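PDB 4R1D: uncharacterized protein from Pseudomonas aeruginosa PAO1, which probably acts as a lipase toxin of the H2 type VI secretion system, binds calcium and forms a complex with the self-protection protein Tli4. Local coordinates for residues A[250-255]-A[272-277]; A[432-437]-A[519-524]; A[380-385]-A[458-463]. All blocks are in the same frame, centred on the assembly; numbering follows the deposited sequence. Where two conformers were deposited one is given.

Contact 1: residues A[250-255]-A[272-277]; sequences VILVTH and ERVLGV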
# COMPACT_ATOMS: atom_id res chain seq x y z
N VAL A 250 -16.68 -14.13 -14.19
CA VAL A 250 -15.40 -13.51 -14.51
C VAL A 250 -14.26 -14.47 -14.15
O VAL A 250 -14.46 -15.42 -13.41
CB VAL A 250 -15.18 -12.18 -13.74
CG1 VAL A 250 -16.32 -11.20 -14.00
CG2 VAL A 250 -15.06 -12.47 -12.24
N ILE A 251 -13.08 -14.21 -14.68
CA ILE A 251 -11.90 -15.01 -14.34
C ILE A 251 -10.89 -14.09 -13.68
O ILE A 251 -10.59 -13.03 -14.21
CB ILE A 251 -11.27 -15.62 -15.59
CG1 ILE A 251 -12.26 -16.56 -16.27
CG2 ILE A 251 -9.96 -16.35 -15.25
CD1 ILE A 251 -11.86 -16.94 -17.69
N LEU A 252 -10.37 -14.47 -12.51
CA LEU A 252 -9.36 -13.66 -11.83
C LEU A 252 -7.97 -14.06 -12.29
O LEU A 252 -7.68 -15.25 -12.47
CB LEU A 252 -9.45 -13.86 -10.30
CG LEU A 252 -10.79 -13.58 -9.63
CD1 LEU A 252 -10.68 -13.65 -8.11
CD2 LEU A 252 -11.32 -12.20 -10.05
N VAL A 253 -7.10 -13.08 -12.50
CA VAL A 253 -5.68 -13.33 -12.78
C VAL A 253 -4.93 -12.45 -11.79
O VAL A 253 -5.09 -11.22 -11.79
CB VAL A 253 -5.31 -12.98 -14.23
CG1 VAL A 253 -3.82 -13.14 -14.45
CG2 VAL A 253 -6.11 -13.85 -15.21
N THR A 254 -4.16 -13.08 -10.90
CA THR A 254 -3.57 -12.35 -9.80
C THR A 254 -2.05 -12.37 -9.83
O THR A 254 -1.43 -13.32 -10.31
CB THR A 254 -4.03 -12.90 -8.43
OG1 THR A 254 -3.33 -14.11 -8.14
CG2 THR A 254 -5.53 -13.18 -8.44
N HIS A 255 -1.46 -11.31 -9.29
CA HIS A 255 -0.01 -11.27 -9.07
C HIS A 255 0.29 -11.17 -7.58
O HIS A 255 -0.30 -10.35 -6.87
CB HIS A 255 0.58 -10.07 -9.80
CG HIS A 255 2.07 -9.94 -9.67
ND1 HIS A 255 2.95 -10.87 -10.19
CD2 HIS A 255 2.83 -8.99 -9.10
CE1 HIS A 255 4.19 -10.48 -9.95
NE2 HIS A 255 4.15 -9.34 -9.29
N GLU A 272 -19.69 -16.84 -6.25
CA GLU A 272 -19.74 -17.76 -7.38
C GLU A 272 -19.53 -17.03 -8.70
O GLU A 272 -19.38 -17.66 -9.74
CB GLU A 272 -21.09 -18.48 -7.38
CG GLU A 272 -21.39 -19.28 -6.11
CD GLU A 272 -21.63 -18.42 -4.88
OE1 GLU A 272 -22.05 -17.25 -5.01
OE2 GLU A 272 -21.40 -18.94 -3.76
N ARG A 273 -19.54 -15.70 -8.65
CA ARG A 273 -19.27 -14.88 -9.84
C ARG A 273 -17.95 -15.27 -10.49
O ARG A 273 -17.76 -15.14 -11.70
CB ARG A 273 -19.23 -13.40 -9.45
CG ARG A 273 -18.95 -12.46 -10.59
CD ARG A 273 -20.18 -12.31 -11.47
NE ARG A 273 -21.18 -11.42 -10.88
CZ ARG A 273 -22.42 -11.33 -11.35
NH1 ARG A 273 -22.78 -12.10 -12.38
NH2 ARG A 273 -23.30 -10.49 -10.81
N VAL A 274 -17.01 -15.75 -9.67
CA VAL A 274 -15.69 -16.12 -10.18
C VAL A 274 -15.68 -17.56 -10.71
O VAL A 274 -15.97 -18.51 -9.98
CB VAL A 274 -14.57 -15.90 -9.11
CG1 VAL A 274 -13.24 -16.48 -9.58
CG2 VAL A 274 -14.44 -14.39 -8.80
N LEU A 275 -15.35 -17.69 -11.99
CA LEU A 275 -15.39 -18.98 -12.67
C LEU A 275 -14.15 -19.81 -12.36
O LEU A 275 -14.21 -21.05 -12.30
CB LEU A 275 -15.49 -18.77 -14.19
CG LEU A 275 -15.77 -20.00 -15.06
CD1 LEU A 275 -17.10 -20.62 -14.66
CD2 LEU A 275 -15.78 -19.59 -16.52
N GLY A 276 -13.04 -19.12 -12.17
CA GLY A 276 -11.77 -19.77 -11.91
C GLY A 276 -10.70 -18.73 -11.61
O GLY A 276 -10.92 -17.53 -11.78
N VAL A 277 -9.54 -19.19 -11.18
CA VAL A 277 -8.50 -18.26 -10.73
C VAL A 277 -7.13 -18.69 -11.21
O VAL A 277 -6.73 -19.85 -11.08
CB VAL A 277 -8.48 -18.21 -9.21
CG1 VAL A 277 -7.38 -17.28 -8.72
CG2 VAL A 277 -9.86 -17.75 -8.67

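Contact 2: residues A[432-437]-A[519-524]; sequences GADDSR and HGSKGK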
# COMPACT_ATOMS: atom_id res chain seq x y z
N GLY A 432 7.89 -18.84 -8.93
CA GLY A 432 9.32 -18.93 -9.18
C GLY A 432 10.00 -19.71 -8.08
O GLY A 432 9.92 -19.35 -6.90
N ALA A 433 10.67 -20.79 -8.46
CA ALA A 433 11.35 -21.65 -7.51
C ALA A 433 12.77 -21.87 -8.02
O ALA A 433 13.03 -22.82 -8.76
CB ALA A 433 10.63 -22.96 -7.39
N ASP A 434 13.68 -21.00 -7.62
CA ASP A 434 15.02 -21.03 -8.19
C ASP A 434 16.04 -20.84 -7.10
O ASP A 434 15.97 -19.89 -6.32
CB ASP A 434 15.18 -19.95 -9.25
CG ASP A 434 16.36 -20.21 -10.16
OD1 ASP A 434 17.51 -20.03 -9.72
OD2 ASP A 434 16.14 -20.61 -11.33
N ASP A 435 17.00 -21.76 -7.04
CA ASP A 435 18.01 -21.70 -5.99
C ASP A 435 19.08 -20.63 -6.22
O ASP A 435 19.92 -20.42 -5.35
CB ASP A 435 18.64 -23.08 -5.78
CG ASP A 435 17.78 -23.98 -4.92
OD1 ASP A 435 17.32 -23.51 -3.85
OD2 ASP A 435 17.55 -25.15 -5.30
N SER A 436 19.03 -19.94 -7.36
CA SER A 436 19.92 -18.79 -7.56
C SER A 436 19.32 -17.49 -7.04
O SER A 436 19.89 -16.41 -7.23
CB SER A 436 20.33 -18.65 -9.04
OG SER A 436 19.28 -18.10 -9.81
N ARG A 437 18.17 -17.57 -6.38
CA ARG A 437 17.57 -16.40 -5.77
C ARG A 437 17.27 -16.73 -4.32
O ARG A 437 16.24 -17.33 -4.03
CB ARG A 437 16.29 -16.02 -6.51
CG ARG A 437 16.51 -15.81 -7.99
CD ARG A 437 15.31 -15.17 -8.64
NE ARG A 437 15.46 -14.99 -10.08
CZ ARG A 437 15.96 -13.91 -10.67
NH1 ARG A 437 16.38 -12.88 -9.94
NH2 ARG A 437 16.02 -13.85 -11.99
N HIS A 519 8.31 -22.84 -11.74
CA HIS A 519 9.22 -22.27 -12.74
C HIS A 519 10.61 -22.02 -12.16
O HIS A 519 10.76 -21.54 -11.05
CB HIS A 519 8.64 -20.97 -13.33
CG HIS A 519 7.40 -21.19 -14.15
ND1 HIS A 519 6.34 -20.31 -14.14
CD2 HIS A 519 7.07 -22.18 -15.01
CE1 HIS A 519 5.40 -20.76 -14.95
NE2 HIS A 519 5.81 -21.89 -15.49
N GLY A 520 11.64 -22.35 -12.93
CA GLY A 520 12.99 -22.12 -12.47
C GLY A 520 13.74 -23.41 -12.18
O GLY A 520 13.29 -24.50 -12.52
N SER A 521 14.89 -23.26 -11.52
CA SER A 521 15.83 -24.36 -11.36
C SER A 521 15.26 -25.56 -10.59
O SER A 521 15.71 -26.70 -10.79
CB SER A 521 17.09 -23.86 -10.67
OG SER A 521 16.87 -23.69 -9.28
N LYS A 522 14.29 -25.33 -9.71
CA LYS A 522 13.72 -26.41 -8.91
C LYS A 522 12.53 -27.10 -9.57
O LYS A 522 11.96 -28.03 -9.01
CB LYS A 522 13.35 -25.91 -7.51
CG LYS A 522 14.49 -25.18 -6.80
CD LYS A 522 14.09 -24.68 -5.42
CE LYS A 522 13.90 -25.81 -4.41
NZ LYS A 522 15.17 -26.58 -4.18
N GLY A 523 12.16 -26.64 -10.75
CA GLY A 523 11.10 -27.27 -11.51
C GLY A 523 11.67 -28.10 -12.65
O GLY A 523 12.89 -28.26 -12.75
N LYS A 524 10.79 -28.62 -13.49
CA LYS A 524 11.19 -29.47 -14.61
C LYS A 524 10.57 -28.98 -15.92
O LYS A 524 9.75 -28.06 -15.91
CB LYS A 524 10.75 -30.92 -14.37
CG LYS A 524 11.31 -31.55 -13.10
CD LYS A 524 12.83 -31.68 -13.16
CE LYS A 524 13.38 -32.26 -11.86
NZ LYS A 524 14.87 -32.36 -11.86
O HOH W 1 17.78 -25.83 -7.89

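Contact 3: residues A[380-385]-A[458-463]; sequences PEQNSQ and TLNDDE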
# COMPACT_ATOMS: atom_id res chain seq x y z
N PRO A 380 12.09 -5.29 17.80
CA PRO A 380 12.78 -5.26 19.10
C PRO A 380 12.51 -3.94 19.79
O PRO A 380 12.07 -2.96 19.17
CB PRO A 380 14.25 -5.37 18.72
CG PRO A 380 14.33 -4.89 17.29
CD PRO A 380 13.03 -5.34 16.67
N GLU A 381 12.76 -3.91 21.09
CA GLU A 381 12.53 -2.72 21.89
C GLU A 381 13.20 -1.49 21.27
O GLU A 381 12.64 -0.39 21.29
CB GLU A 381 13.05 -2.95 23.31
CG GLU A 381 12.48 -1.98 24.32
CD GLU A 381 10.96 -2.09 24.42
OE1 GLU A 381 10.47 -3.12 24.93
OE2 GLU A 381 10.26 -1.15 23.97
N GLN A 382 14.38 -1.68 20.70
CA GLN A 382 15.11 -0.56 20.11
C GLN A 382 14.30 0.11 19.00
O GLN A 382 14.58 1.25 18.64
CB GLN A 382 16.45 -1.01 19.55
CG GLN A 382 16.33 -2.05 18.44
CD GLN A 382 17.57 -2.14 17.58
OE1 GLN A 382 18.59 -2.69 18.00
NE2 GLN A 382 17.50 -1.59 16.37
N ASN A 383 13.32 -0.61 18.45
CA ASN A 383 12.57 -0.11 17.29
C ASN A 383 11.14 0.31 17.62
O ASN A 383 10.37 0.68 16.72
CB ASN A 383 12.58 -1.13 16.15
CG ASN A 383 13.93 -1.24 15.46
OD1 ASN A 383 14.83 -0.42 15.71
ND2 ASN A 383 14.09 -2.24 14.59
N SER A 384 10.78 0.25 18.90
CA SER A 384 9.45 0.67 19.35
C SER A 384 9.17 2.13 19.00
O SER A 384 8.02 2.51 18.74
CB SER A 384 9.30 0.49 20.86
OG SER A 384 9.60 -0.84 21.25
N GLN A 385 10.23 2.94 18.99
CA GLN A 385 10.13 4.38 18.75
C GLN A 385 9.54 4.66 17.38
O GLN A 385 9.00 5.74 17.14
CB GLN A 385 11.51 5.02 18.83
CG GLN A 385 12.54 4.39 17.90
CD GLN A 385 13.91 5.04 18.00
OE1 GLN A 385 14.03 6.26 18.06
NE2 GLN A 385 14.95 4.22 18.02
N THR A 458 21.25 -3.68 26.57
CA THR A 458 20.99 -2.36 26.02
C THR A 458 21.47 -2.20 24.57
O THR A 458 21.09 -1.25 23.89
CB THR A 458 21.64 -1.25 26.88
OG1 THR A 458 20.79 -0.09 26.89
CG2 THR A 458 23.02 -0.87 26.36
N LEU A 459 22.29 -3.15 24.12
CA LEU A 459 22.92 -3.06 22.80
C LEU A 459 21.91 -2.85 21.68
O LEU A 459 20.84 -3.47 21.67
CB LEU A 459 23.76 -4.30 22.51
CG LEU A 459 24.87 -4.58 23.52
CD1 LEU A 459 25.75 -5.73 23.05
CD2 LEU A 459 25.69 -3.33 23.77
N ASN A 460 22.25 -1.98 20.74
CA ASN A 460 21.40 -1.73 19.59
C ASN A 460 22.12 -2.08 18.28
O ASN A 460 23.35 -2.04 18.21
CB ASN A 460 20.95 -0.27 19.57
CG ASN A 460 20.04 0.07 20.74
OD1 ASN A 460 19.45 -0.82 21.37
ND2 ASN A 460 19.90 1.36 21.03
N ASP A 461 21.36 -2.46 17.26
CA ASP A 461 21.97 -2.74 15.97
C ASP A 461 22.09 -1.45 15.16
O ASP A 461 21.76 -0.37 15.67
CB ASP A 461 21.20 -3.84 15.24
CG ASP A 461 19.81 -3.40 14.80
OD1 ASP A 461 19.58 -2.18 14.65
OD2 ASP A 461 18.95 -4.27 14.58
N ASP A 462 22.56 -1.56 13.93
CA ASP A 462 22.72 -0.37 13.08
C ASP A 462 21.52 -0.18 12.15
O ASP A 462 21.59 0.59 11.19
CB ASP A 462 24.01 -0.47 12.26
CG ASP A 462 23.93 -1.51 11.17
OD1 ASP A 462 23.01 -2.37 11.21
OD2 ASP A 462 24.79 -1.48 10.27
N GLU A 463 20.45 -0.91 12.45
CA GLU A 463 19.22 -0.85 11.65
C GLU A 463 19.43 -1.29 10.21
O GLU A 463 18.55 -1.09 9.36
CB GLU A 463 18.57 0.54 11.72
CG GLU A 463 17.99 0.85 13.10
CD GLU A 463 17.15 2.11 13.15
OE1 GLU A 463 16.53 2.47 12.12
OE2 GLU A 463 17.10 2.74 14.22
O HOH W 2 16.96 1.73 16.68
O HOH W 3 18.38 -4.48 19.92
O HOH W 4 16.73 -3.48 13.37

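Contact 1: residues A[250-255]-A[272-277]
Leu252 turns CG opposite its carbonyl carbon (chi1 -56°), which carries its branched end across Val274 at about a right angle. Val274, with a chi1 of 172°, offers both methyls to it, and Leu252 CG lies 3.8 Å from Val274 CG1. The two residues belong to adjacent parallel strands of the central alpha/beta hydrolase sheet, within the beta-alpha-beta unit formed by strand 250-255, helix 258-267 and strand 274-280. Branched aliphatic residues suit this buried face, where Leu252 also meets Ala262 and Val274 meets Thr266 of the connecting helix. Val250 CG2 adds a contact of 4.0 Å to Val274 CG2, and Leu252 CD1 reaches Val277 CG2 at 4.2 Å.

The other face, with Ile251, is covered by helix 542-556, whose Ile555 also touches Leu275; Ile251 lies beside Phe202, one of the calcium-binding residues, as well. Three residues, Val250 to Leu252, stand against four, Val274 to Val277, so the second strand bulges at Leu275, whose backbone leaves the extended conformation. Ile251 CG2 lies 3.8 Å from Gly276 O. Backbone bonds join Val250 N to Arg273 O at 2.9 Å and Leu252 N to Gly276 O at 3.2 Å. Between them Leu275 N donates to Val250 O at 2.8 Å, almost perfectly straight at 177°.

Contact 2: residues A[432-437]-A[519-524]
The loops following two neighbouring parallel strands of the central sheet, 427-432 and 515-519, run together here just beyond the strand ends. Ala433 N continues the strand pairing with a bond of 2.7 Å to His519 O, and Ala433 O then receives Lys522 N at 3.0 Å. Small residues suit this close approach: the methyl of Ala433 rests against Lys522 CB, and at Gly520, with its positive phi of 111°, a CB would press on the carbonyl O of His519 and run into Ala433 O, so glycine fits.

Beyond this point side chains take over, and each loop makes a type I turn, one from Asp434 to Arg437 and one from Gly520 to Gly523. Asp434 serves both. Its OD1 closes an Asx turn by accepting Ser436 N at 2.8 Å on the anti lone pair, and it also takes Ser436 OG from above the carboxylate plane. OD2 of Asp434 receives Ser521 N at 2.9 Å, again from above the plane, and has Gly532 N as a second donor. Ser521 returns the grip: its OG, set between the backbone N and the carbonyl carbon (chi1 77°), faces the other loop and accepts Asp435 N at 3.0 Å.

Toward the surface the exposed Asp435 pairs with Lys522, whose chain bends at its last two torsions. Lys522 NZ meets Asp435 OD2 at 3.0 Å on the syn side, 18° out of the carboxylate plane. Ser494 OG bonds both to this ammonium and to Asp435 OD1, and Ala491 O is a further acceptor for NZ. A water spans Asp435 OD2 and Ser521 OG, donating to the carboxylate at 2.7 Å.

Contact 3: residues A[380-385]-A[458-463]
This is a polar, water-lined contact between two loops at the surface, one between helices 365-370 and 400-421, the other between helix 450-453 and strand 477-479. Gln382 carries most of it, gripping Asp461 through both ends of its amide. Its CG stands between the backbone N and the carbonyl carbon (chi1 61°), and the extended chain beyond projects straight at the facing loop. There Gln382 OE1 accepts Asp461 N at 2.9 Å, while Gln382 NE2 donates to Asp461 OD1 at 2.8 Å. Glutamine fits because one flat group supplies both acceptor and donor, and a chain of this length spans the gap between the loops.

The amide and carboxylate planes stand 72° apart, so the N-H lies in its own amide plane yet comes down on Asp461 OD1 from above the carboxylate. From the opposite face of that carboxylate Glu463 N reaches the same oxygen at 2.7 Å, closing an Asx turn that folds 461-463. Aspartate has the short side chain this turn needs, and its other oxygen, OD2, forms a salt bridge with Arg295 of helix 289-296.

Rotation of the Gln382 amide is further restrained by its NE2, which also donates to Asn383 OD1 at 3.0 Å. Tyr467 packs against both Gln382 and Asp461. Waters fill out the polar network: one donates to Gln382 OE1 at 2.6 Å and to Leu459 O, and another accepts from Asn383 ND2 at 3.2 Å and lies within bonding distance of Asp461 OD2. Glu463 OE2 shares a water with Gln382 O and bonds Tyr386 OH, while OE1 takes Gly311 N.

Contacts 1 and 2 both involve the central parallel sheet, whereas contact 3 lies between loops on the opposite side of the chain's centre from contact 1, their centres about 44 Å apart. Contact 1 is buried and joins its strands by backbone bonds and aliphatic packing. Contact 2, partly buried, begins with parallel backbone pairing of the same kind, between the next strands of the sheet, 427-432 and 515-519, but passes to carboxylate, hydroxyl and ammonium groups near the surface. Contact 3 is a surface contact with no backbone-to-backbone bond across it, relying on one glutamine amide that meets a backbone N-H and a carboxylate, with bridging waters. Asx turns shape loops in contacts 2 and 3.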